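Long-range contact in pectinesterase A (Erwinia chrysanthemi, PDB 2NTP), which hydrolyses the methyl esters of pectin's galacturonate units, releasing methanol in the first step of plant-tissue maceration and soft rot: residues T104-A116 / S123-V135. Sequence-based numbering, arbitrary orientation.
With ADA (alpha-D-galactopyranuronic acid), chain C.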
ATOM      1  N   THR A 104       6.640   2.106 -11.940  1.00  7.09           N
ATOM      2  CA  THR A 104       5.256   1.825 -11.567  1.00  6.82           C
ATOM      3  C   THR A 104       5.114   0.341 -11.258  1.00  6.71           C
ATOM      4  O   THR A 104       5.671  -0.502 -11.969  1.00  6.85           O
ATOM      5  CB  THR A 104       4.287   2.222 -12.693  1.00  6.78           C
ATOM      6  OG1 THR A 104       4.421   3.624 -12.971  1.00  6.77           O
ATOM      7  CG2 THR A 104       2.833   1.912 -12.303  1.00  7.40           C
ATOM      8  N   ILE A 105       4.381   0.038 -10.186  1.00  6.51           N
ATOM      9  CA  ILE A 105       4.052  -1.331  -9.796  1.00  6.39           C
ATOM     10  C   ILE A 105       2.525  -1.442  -9.775  1.00  6.40           C
ATOM     11  O   ILE A 105       1.849  -0.672  -9.088  1.00  6.21           O
ATOM     12  CB  ILE A 105       4.615  -1.686  -8.396  1.00  6.63           C
ATOM     13  CG1 ILE A 105       6.136  -1.462  -8.346  1.00  6.15           C
ATOM     14  CG2 ILE A 105       4.258  -3.128  -8.032  1.00  6.62           C
ATOM     15  CD1 ILE A 105       6.722  -1.385  -6.927  1.00  6.82           C
ATOM     16  N   ARG A 106       1.990  -2.385 -10.547  1.00  6.23           N
ATOM     17  CA  ARG A 106       0.543  -2.542 -10.690  1.00  6.76           C
ATOM     18  C   ARG A 106       0.067  -3.940 -10.322  1.00  6.52           C
ATOM     19  O   ARG A 106       0.742  -4.936 -10.606  1.00  6.71           O
ATOM     20  CB  ARG A 106       0.092  -2.274 -12.136  1.00  6.75           C
ATOM     21  CG  ARG A 106       0.645  -1.022 -12.797  1.00  7.49           C
ATOM     22  CD  ARG A 106      -0.178  -0.666 -14.045  1.00  8.27           C
ATOM     23  NE  ARG A 106      -0.299  -1.793 -14.974  1.00 10.05           N
ATOM     24  CZ  ARG A 106      -0.032  -1.746 -16.280  1.00 11.11           C
ATOM     25  NH1 ARG A 106       0.360  -0.617 -16.864  1.00 12.15           N
ATOM     26  NH2 ARG A 106      -0.171  -2.841 -17.013  1.00 11.93           N
ATOM     27  N   ASN A 107      -1.108  -4.008  -9.699  1.00  6.35           N
ATOM     28  CA  ASN A 107      -1.916  -5.219  -9.794  1.00  6.56           C
ATOM     29  C   ASN A 107      -3.018  -4.943 -10.808  1.00  6.92           C
ATOM     30  O   ASN A 107      -3.810  -4.006 -10.648  1.00  6.77           O
ATOM     31  CB  ASN A 107      -2.478  -5.678  -8.447  1.00  6.50           C
ATOM     32  CG  ASN A 107      -3.001  -7.115  -8.497  1.00  6.07           C
ATOM     33  OD1 ASN A 107      -3.738  -7.491  -9.416  1.00  6.53           O
ATOM     34  ND2 ASN A 107      -2.622  -7.918  -7.513  1.00  5.23           N
ATOM     35  N   ASP A 108      -3.028  -5.738 -11.872  1.00  7.06           N
ATOM     36  CA  ASP A 108      -3.915  -5.485 -13.003  1.00  7.96           C
ATOM     37  C   ASP A 108      -5.243  -6.228 -12.901  1.00  8.09           C
ATOM     38  O   ASP A 108      -6.006  -6.270 -13.874  1.00  8.36           O
ATOM     39  CB  ASP A 108      -3.208  -5.811 -14.326  1.00  8.22           C
ATOM     40  CG  ASP A 108      -2.231  -4.733 -14.751  1.00  9.45           C
ATOM     41  OD1 ASP A 108      -2.265  -3.616 -14.195  1.00 10.34           O
ATOM     42  OD2 ASP A 108      -1.428  -5.009 -15.668  1.00 11.53           O
ATOM     43  N   PHE A 109      -5.529  -6.807 -11.734  1.00  8.05           N
ATOM     44  CA  PHE A 109      -6.845  -7.399 -11.507  1.00  8.33           C
ATOM     45  C   PHE A 109      -7.901  -6.354 -11.831  1.00  8.27           C
ATOM     46  O   PHE A 109      -7.915  -5.252 -11.262  1.00  8.31           O
ATOM     47  CB  PHE A 109      -7.013  -7.922 -10.077  1.00  8.14           C
ATOM     48  CG  PHE A 109      -8.408  -8.397  -9.766  1.00  8.39           C
ATOM     49  CD1 PHE A 109      -8.942  -9.504 -10.418  1.00  8.85           C
ATOM     50  CD2 PHE A 109      -9.186  -7.733  -8.818  1.00  8.34           C
ATOM     51  CE1 PHE A 109     -10.230  -9.945 -10.133  1.00  9.07           C
ATOM     52  CE2 PHE A 109     -10.482  -8.164  -8.527  1.00  9.00           C
ATOM     53  CZ  PHE A 109     -11.001  -9.277  -9.189  1.00  8.52           C
ATOM     54  N   ASP A 110      -8.773  -6.701 -12.771  1.00  8.70           N
ATOM     55  CA  ASP A 110      -9.779  -5.767 -13.242  1.00  9.01           C
ATOM     56  C   ASP A 110     -10.976  -5.793 -12.301  1.00  8.88           C
ATOM     57  O   ASP A 110     -12.001  -6.412 -12.588  1.00  8.63           O
ATOM     58  CB  ASP A 110     -10.189  -6.111 -14.677  1.00  9.54           C
ATOM     59  CG  ASP A 110     -10.915  -4.975 -15.378  1.00 10.62           C
ATOM     60  OD1 ASP A 110     -11.519  -4.109 -14.705  1.00 10.91           O
ATOM     61  OD2 ASP A 110     -10.893  -4.964 -16.630  1.00 12.97           O
ATOM     62  N   PHE A 111     -10.832  -5.121 -11.164  1.00  8.57           N
ATOM     63  CA  PHE A 111     -11.913  -5.045 -10.189  1.00  8.65           C
ATOM     64  C   PHE A 111     -13.256  -4.599 -10.792  1.00  8.64           C
ATOM     65  O   PHE A 111     -14.267  -5.260 -10.568  1.00  8.90           O
ATOM     66  CB  PHE A 111     -11.515  -4.163  -9.003  1.00  8.74           C
ATOM     67  CG  PHE A 111     -12.601  -3.988  -7.987  1.00  8.22           C
ATOM     68  CD1 PHE A 111     -12.783  -4.924  -6.977  1.00  8.81           C
ATOM     69  CD2 PHE A 111     -13.445  -2.880  -8.038  1.00  9.02           C
ATOM     70  CE1 PHE A 111     -13.793  -4.759  -6.030  1.00  9.29           C
ATOM     71  CE2 PHE A 111     -14.452  -2.709  -7.098  1.00  9.42           C
ATOM     72  CZ  PHE A 111     -14.633  -3.658  -6.094  1.00  9.51           C
ATOM     73  N   PRO A 112     -13.282  -3.475 -11.545  1.00  8.86           N
ATOM     74  CA  PRO A 112     -14.586  -3.058 -12.085  1.00  8.80           C
ATOM     75  C   PRO A 112     -15.228  -4.084 -13.025  1.00  8.89           C
ATOM     76  O   PRO A 112     -16.441  -4.282 -12.967  1.00  8.84           O
ATOM     77  CB  PRO A 112     -14.258  -1.767 -12.840  1.00  8.98           C
ATOM     78  CG  PRO A 112     -13.010  -1.245 -12.162  1.00  9.11           C
ATOM     79  CD  PRO A 112     -12.226  -2.504 -11.897  1.00  9.01           C
ATOM     80  N   ALA A 113     -14.431  -4.726 -13.875  1.00  8.83           N
ATOM     81  CA  ALA A 113     -14.970  -5.747 -14.779  1.00  9.23           C
ATOM     82  C   ALA A 113     -15.494  -6.936 -13.983  1.00  9.52           C
ATOM     83  O   ALA A 113     -16.535  -7.503 -14.320  1.00  9.81           O
ATOM     84  CB  ALA A 113     -13.928  -6.188 -15.798  1.00  9.32           C
ATOM     85  N   ASN A 114     -14.778  -7.298 -12.919  1.00  9.50           N
ATOM     86  CA  ASN A 114     -15.227  -8.354 -12.016  1.00  9.53           C
ATOM     87  C   ASN A 114     -16.590  -8.046 -11.398  1.00  9.55           C
ATOM     88  O   ASN A 114     -17.476  -8.895 -11.394  1.00  9.44           O
ATOM     89  CB  ASN A 114     -14.218  -8.599 -10.897  1.00  9.89           C
ATOM     90  CG  ASN A 114     -14.582  -9.806 -10.050  1.00  9.82           C
ATOM     91  OD1 ASN A 114     -14.384 -10.945 -10.466  1.00 11.38           O
ATOM     92  ND2 ASN A 114     -15.121  -9.562  -8.859  1.00 10.17           N
ATOM     93  N   GLN A 115     -16.745  -6.830 -10.876  1.00  9.40           N
ATOM     94  CA  GLN A 115     -17.996  -6.417 -10.235  1.00 10.04           C
ATOM     95  C   GLN A 115     -19.162  -6.344 -11.210  1.00 10.25           C
ATOM     96  O   GLN A 115     -20.308  -6.560 -10.816  1.00 10.59           O
ATOM     97  CB  GLN A 115     -17.823  -5.072  -9.520  1.00 10.08           C
ATOM     98  CG  GLN A 115     -16.768  -5.108  -8.432  1.00 10.90           C
ATOM     99  CD  GLN A 115     -17.101  -6.090  -7.328  1.00 12.36           C
ATOM    100  OE1 GLN A 115     -16.672  -7.244  -7.358  1.00 13.22           O
ATOM    101  NE2 GLN A 115     -17.882  -5.642  -6.352  1.00 14.04           N
ATOM    102  N   ALA A 116     -18.863  -6.043 -12.475  1.00 10.03           N
ATOM    103  CA  ALA A 116     -19.883  -5.934 -13.522  1.00 10.25           C
ATOM    104  C   ALA A 116     -20.400  -7.297 -13.983  1.00 10.17           C
ATOM    105  O   ALA A 116     -21.436  -7.385 -14.656  1.00 10.38           O
ATOM    106  CB  ALA A 116     -19.351  -5.137 -14.706  1.00 10.23           C
ATOM    107  N   SER A 123     -17.037 -17.271 -12.644  1.00 14.24           N
ATOM    108  CA  SER A 123     -15.738 -16.596 -12.729  1.00 14.33           C
ATOM    109  C   SER A 123     -15.705 -15.279 -11.941  1.00 14.44           C
ATOM    110  O   SER A 123     -14.646 -14.651 -11.824  1.00 14.73           O
ATOM    111  CB  SER A 123     -15.333 -16.360 -14.190  1.00 14.22           C
ATOM    112  OG  SER A 123     -16.066 -15.294 -14.778  1.00 14.04           O
ATOM    113  N   LYS A 124     -16.857 -14.869 -11.405  1.00 14.11           N
ATOM    114  CA  LYS A 124     -16.932 -13.664 -10.567  1.00 14.06           C
ATOM    115  C   LYS A 124     -16.322 -13.941  -9.194  1.00 14.31           C
ATOM    116  O   LYS A 124     -16.813 -14.779  -8.437  1.00 14.88           O
ATOM    117  CB  LYS A 124     -18.373 -13.154 -10.440  1.00 13.82           C
ATOM    118  CG  LYS A 124     -18.488 -11.765  -9.813  1.00 13.45           C
ATOM    119  CD  LYS A 124     -19.928 -11.279  -9.760  1.00 13.33           C
ATOM    120  CE  LYS A 124     -19.990  -9.825  -9.307  1.00 12.10           C
ATOM    121  NZ  LYS A 124     -21.362  -9.255  -9.441  1.00 10.86           N
ATOM    122  N   ILE A 125     -15.246 -13.220  -8.891  1.00 14.60           N
ATOM    123  CA  ILE A 125     -14.466 -13.405  -7.669  1.00 14.88           C
ATOM    124  C   ILE A 125     -15.046 -12.592  -6.507  1.00 14.43           C
ATOM    125  O   ILE A 125     -15.366 -11.414  -6.669  1.00 14.22           O
ATOM    126  CB  ILE A 125     -12.970 -13.029  -7.923  1.00 14.90           C
ATOM    127  CG1 ILE A 125     -12.307 -14.072  -8.838  1.00 15.57           C
ATOM    128  CG2 ILE A 125     -12.199 -12.892  -6.613  1.00 15.57           C
ATOM    129  CD1 ILE A 125     -10.906 -13.701  -9.315  1.00 15.91           C
ATOM    130  N   LYS A 126     -15.182 -13.230  -5.342  1.00 13.89           N
ATOM    131  CA  LYS A 126     -15.648 -12.554  -4.127  1.00 13.79           C
ATOM    132  C   LYS A 126     -14.493 -11.948  -3.324  1.00 12.88           C
ATOM    133  O   LYS A 126     -14.634 -10.876  -2.737  1.00 13.10           O
ATOM    134  CB  LYS A 126     -16.460 -13.510  -3.246  1.00 14.57           C
ATOM    135  CG  LYS A 126     -17.878 -13.742  -3.743  1.00 16.91           C
ATOM    136  CD  LYS A 126     -18.573 -14.829  -2.954  1.00 20.91           C
ATOM    137  CE  LYS A 126     -19.969 -15.079  -3.496  1.00 22.77           C
ATOM    138  NZ  LYS A 126     -20.592 -16.287  -2.888  1.00 24.51           N
ATOM    139  N   ASP A 127     -13.361 -12.651  -3.294  1.00 11.98           N
ATOM    140  CA  ASP A 127     -12.167 -12.180  -2.593  1.00 10.97           C
ATOM    141  C   ASP A 127     -11.375 -11.266  -3.521  1.00  9.95           C
ATOM    142  O   ASP A 127     -10.419 -11.690  -4.180  1.00  9.54           O
ATOM    143  CB  ASP A 127     -11.314 -13.360  -2.110  1.00 11.41           C
ATOM    144  CG  ASP A 127     -12.031 -14.221  -1.074  1.00 13.31           C
ATOM    145  OD1 ASP A 127     -13.150 -13.858  -0.650  1.00 15.65           O
ATOM    146  OD2 ASP A 127     -11.465 -15.262  -0.678  1.00 15.19           O
ATOM    147  N   THR A 128     -11.793 -10.002  -3.544  1.00  8.88           N
ATOM    148  CA  THR A 128     -11.374  -9.041  -4.557  1.00  8.03           C
ATOM    149  C   THR A 128     -10.127  -8.233  -4.201  1.00  7.76           C
ATOM    150  O   THR A 128      -9.705  -7.371  -4.974  1.00  7.33           O
ATOM    151  CB  THR A 128     -12.525  -8.072  -4.900  1.00  7.76           C
ATOM    152  OG1 THR A 128     -13.135  -7.609  -3.688  1.00  8.44           O
ATOM    153  CG2 THR A 128     -13.575  -8.784  -5.749  1.00  7.77           C
ATOM    154  N   GLN A 129      -9.524  -8.515  -3.052  1.00  7.65           N
ATOM    155  CA  GLN A 129      -8.255  -7.861  -2.740  1.00  7.76           C
ATOM    156  C   GLN A 129      -7.215  -8.256  -3.783  1.00  6.86           C
ATOM    157  O   GLN A 129      -7.174  -9.397  -4.236  1.00  6.64           O
ATOM    158  CB  GLN A 129      -7.775  -8.123  -1.304  1.00  8.36           C
ATOM    159  CG  GLN A 129      -8.049  -9.481  -0.710  1.00 12.13           C
ATOM    160  CD  GLN A 129      -9.500  -9.711  -0.313  1.00 11.31           C
ATOM    161  OE1 GLN A 129     -10.199 -10.409  -1.002  1.00 12.76           O
ATOM    162  NE2 GLN A 129      -9.941  -9.139   0.808  1.00 14.78           N
ATOM    163  N   ALA A 130      -6.402  -7.289  -4.193  1.00  6.40           N
ATOM    164  CA  ALA A 130      -5.401  -7.523  -5.224  1.00  5.73           C
ATOM    165  C   ALA A 130      -4.241  -6.556  -5.005  1.00  5.63           C
ATOM    166  O   ALA A 130      -4.250  -5.411  -5.473  1.00  5.31           O
ATOM    167  CB  ALA A 130      -6.014  -7.373  -6.619  1.00  6.07           C
ATOM    168  N   VAL A 131      -3.250  -7.042  -4.271  1.00  5.07           N
ATOM    169  CA  VAL A 131      -2.136  -6.227  -3.793  1.00  5.06           C
ATOM    170  C   VAL A 131      -1.121  -5.924  -4.900  1.00  5.01           C
ATOM    171  O   VAL A 131      -0.726  -6.818  -5.642  1.00  5.24           O
ATOM    172  CB  VAL A 131      -1.437  -6.930  -2.605  1.00  5.16           C
ATOM    173  CG1 VAL A 131      -0.261  -6.099  -2.093  1.00  5.49           C
ATOM    174  CG2 VAL A 131      -2.427  -7.202  -1.473  1.00  5.05           C
ATOM    175  N   ALA A 132      -0.701  -4.662  -5.000  1.00  4.79           N
ATOM    176  CA  ALA A 132       0.374  -4.282  -5.920  1.00  4.86           C
ATOM    177  C   ALA A 132       1.737  -4.507  -5.268  1.00  5.25           C
ATOM    178  O   ALA A 132       2.619  -5.141  -5.851  1.00  5.23           O
ATOM    179  CB  ALA A 132       0.223  -2.817  -6.370  1.00  4.93           C
ATOM    180  N   LEU A 133       1.885  -4.004  -4.044  1.00  5.28           N
ATOM    181  CA  LEU A 133       3.137  -4.080  -3.300  1.00  5.63           C
ATOM    182  C   LEU A 133       2.891  -4.518  -1.866  1.00  5.96           C
ATOM    183  O   LEU A 133       2.026  -3.964  -1.177  1.00  5.58           O
ATOM    184  CB  LEU A 133       3.827  -2.713  -3.319  1.00  5.42           C
ATOM    185  CG  LEU A 133       5.104  -2.511  -2.503  1.00  5.43           C
ATOM    186  CD1 LEU A 133       6.234  -3.404  -3.022  1.00  7.15           C
ATOM    187  CD2 LEU A 133       5.494  -1.028  -2.565  1.00  5.86           C
ATOM    188  N   TYR A 134       3.667  -5.502  -1.422  1.00  6.41           N
ATOM    189  CA  TYR A 134       3.559  -6.051  -0.078  1.00  7.20           C
ATOM    190  C   TYR A 134       4.941  -5.988   0.548  1.00  7.66           C
ATOM    191  O   TYR A 134       5.883  -6.576   0.028  1.00  7.35           O
ATOM    192  CB  TYR A 134       3.055  -7.497  -0.152  1.00  7.71           C
ATOM    193  CG  TYR A 134       2.968  -8.287   1.147  1.00  8.24           C
ATOM    194  CD1 TYR A 134       2.771  -7.661   2.380  1.00  8.40           C
ATOM    195  CD2 TYR A 134       3.037  -9.684   1.126  1.00  9.17           C
ATOM    196  CE1 TYR A 134       2.670  -8.409   3.558  1.00  9.33           C
ATOM    197  CE2 TYR A 134       2.933 -10.427   2.287  1.00  9.33           C
ATOM    198  CZ  TYR A 134       2.754  -9.790   3.494  1.00  9.23           C
ATOM    199  OH  TYR A 134       2.656 -10.550   4.644  1.00 10.94           O
ATOM    200  N   VAL A 135       5.061  -5.231   1.634  1.00  8.40           N
ATOM    201  CA  VAL A 135       6.282  -5.232   2.435  1.00  9.47           C
ATOM    202  C   VAL A 135       5.984  -6.115   3.637  1.00 10.14           C
ATOM    203  O   VAL A 135       5.074  -5.818   4.413  1.00 10.23           O
ATOM    204  CB  VAL A 135       6.689  -3.800   2.879  1.00  9.24           C
ATOM    205  CG1 VAL A 135       8.012  -3.834   3.653  1.00 10.21           C
ATOM    206  CG2 VAL A 135       6.813  -2.875   1.676  1.00  9.32           C
TER
HETATM  207  C1  ADA C   3     -12.859  -7.352   3.160  1.00 13.01           C
HETATM  208  C2  ADA C   3     -12.717  -8.212   4.412  1.00 12.40           C
HETATM  209  C3  ADA C   3     -12.013  -7.416   5.512  1.00 12.91           C
HETATM  210  C4  ADA C   3     -10.692  -6.846   4.988  1.00 12.20           C
HETATM  211  C5  ADA C   3     -10.971  -5.986   3.754  1.00 12.63           C
HETATM  212  C6  ADA C   3      -9.733  -5.376   3.148  1.00 13.13           C
HETATM  213  O2  ADA C   3     -14.017  -8.635   4.840  1.00 13.31           O
HETATM  214  O3  ADA C   3     -11.792  -8.254   6.655  1.00 13.63           O
HETATM  215  O4  ADA C   3      -9.831  -7.925   4.603  1.00 11.38           O
HETATM  216  O5  ADA C   3     -11.593  -6.818   2.762  1.00 11.86           O
HETATM  217  O6B ADA C   3      -8.866  -4.822   3.870  1.00 14.32           O
HETATM  218  O6A ADA C   3      -9.632  -5.442   1.906  1.00 13.96           O
HETATM  219  O   HOH W   1     -13.089 -11.646 -12.675  1.00 17.31           O
HETATM  220  O   HOH W   2     -17.593  -9.586  -6.084  1.00 22.06           O
HETATM  221  O   HOH W   3     -21.544  -6.871  -7.969  1.00 27.37           O
HETATM  222  O   HOH W   4     -16.128  -7.436  -4.095  1.00 47.48           O
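Asn114, on helix 111-116, reads the backbone of Ile125 with both ends of its amide. Ile125 N donates to Asn114 OD1 over 2.9 Å, nearly straight at 169° and on a lone pair of the amide oxygen; Asn114 ND2 returns a bond to Ile125 O, again 2.9 Å and on a lone pair. CG anti to the backbone N (chi1 -173°) brings the amide to that backbone, and a further bond from Asn114 ND2 to Gln115 OE1 helps fix its rotation. A water bridges Gln115 OE1 and Ile125 O, while Gln115 NE2 bonds to Asp197 OD2, so that the Gln115 amide is held at both ends.

Lys124 runs fully extended past the carbonyl of Asn114, so that NZ meets Gln115 O at 3.2 Å from above the carbonyl plane; Asp119 supplies the countercharge and Lys117 O another acceptor.

Beside the Asn114 amide, Thr128 puts CB against the edge of the Phe111 ring, 3.7 Å from CE1 and in the ring plane, while Gln115 CG sits over one face of that ring, toward its rim. Phe109 packs its CB 3.6 Å from Ala130 CB, and its ring reaches on to Ile125 CD1.

Where strand 103-107 of the parallel beta-helix ends, Asn107 ND2 donates to Val131 O at 171°. The acceptor lies in the amide plane, but the donor stands well above the carbonyl plane of Val131. ND2 also serves Thr71 O, and Asn107 OD1 accepts from Phe109 N in an Asx turn, occupying both amide ends.

These bonds, at Ile125 and Val131, probably help to hold the chain that carries Gln129, which binds substrate and whose CB is directed away from 104-116. Thr128 OG1 bonds to the transition-state stabiliser Gln153, consistent with the contact helping to position Gln153 and the substrate-binding chain from the second shell.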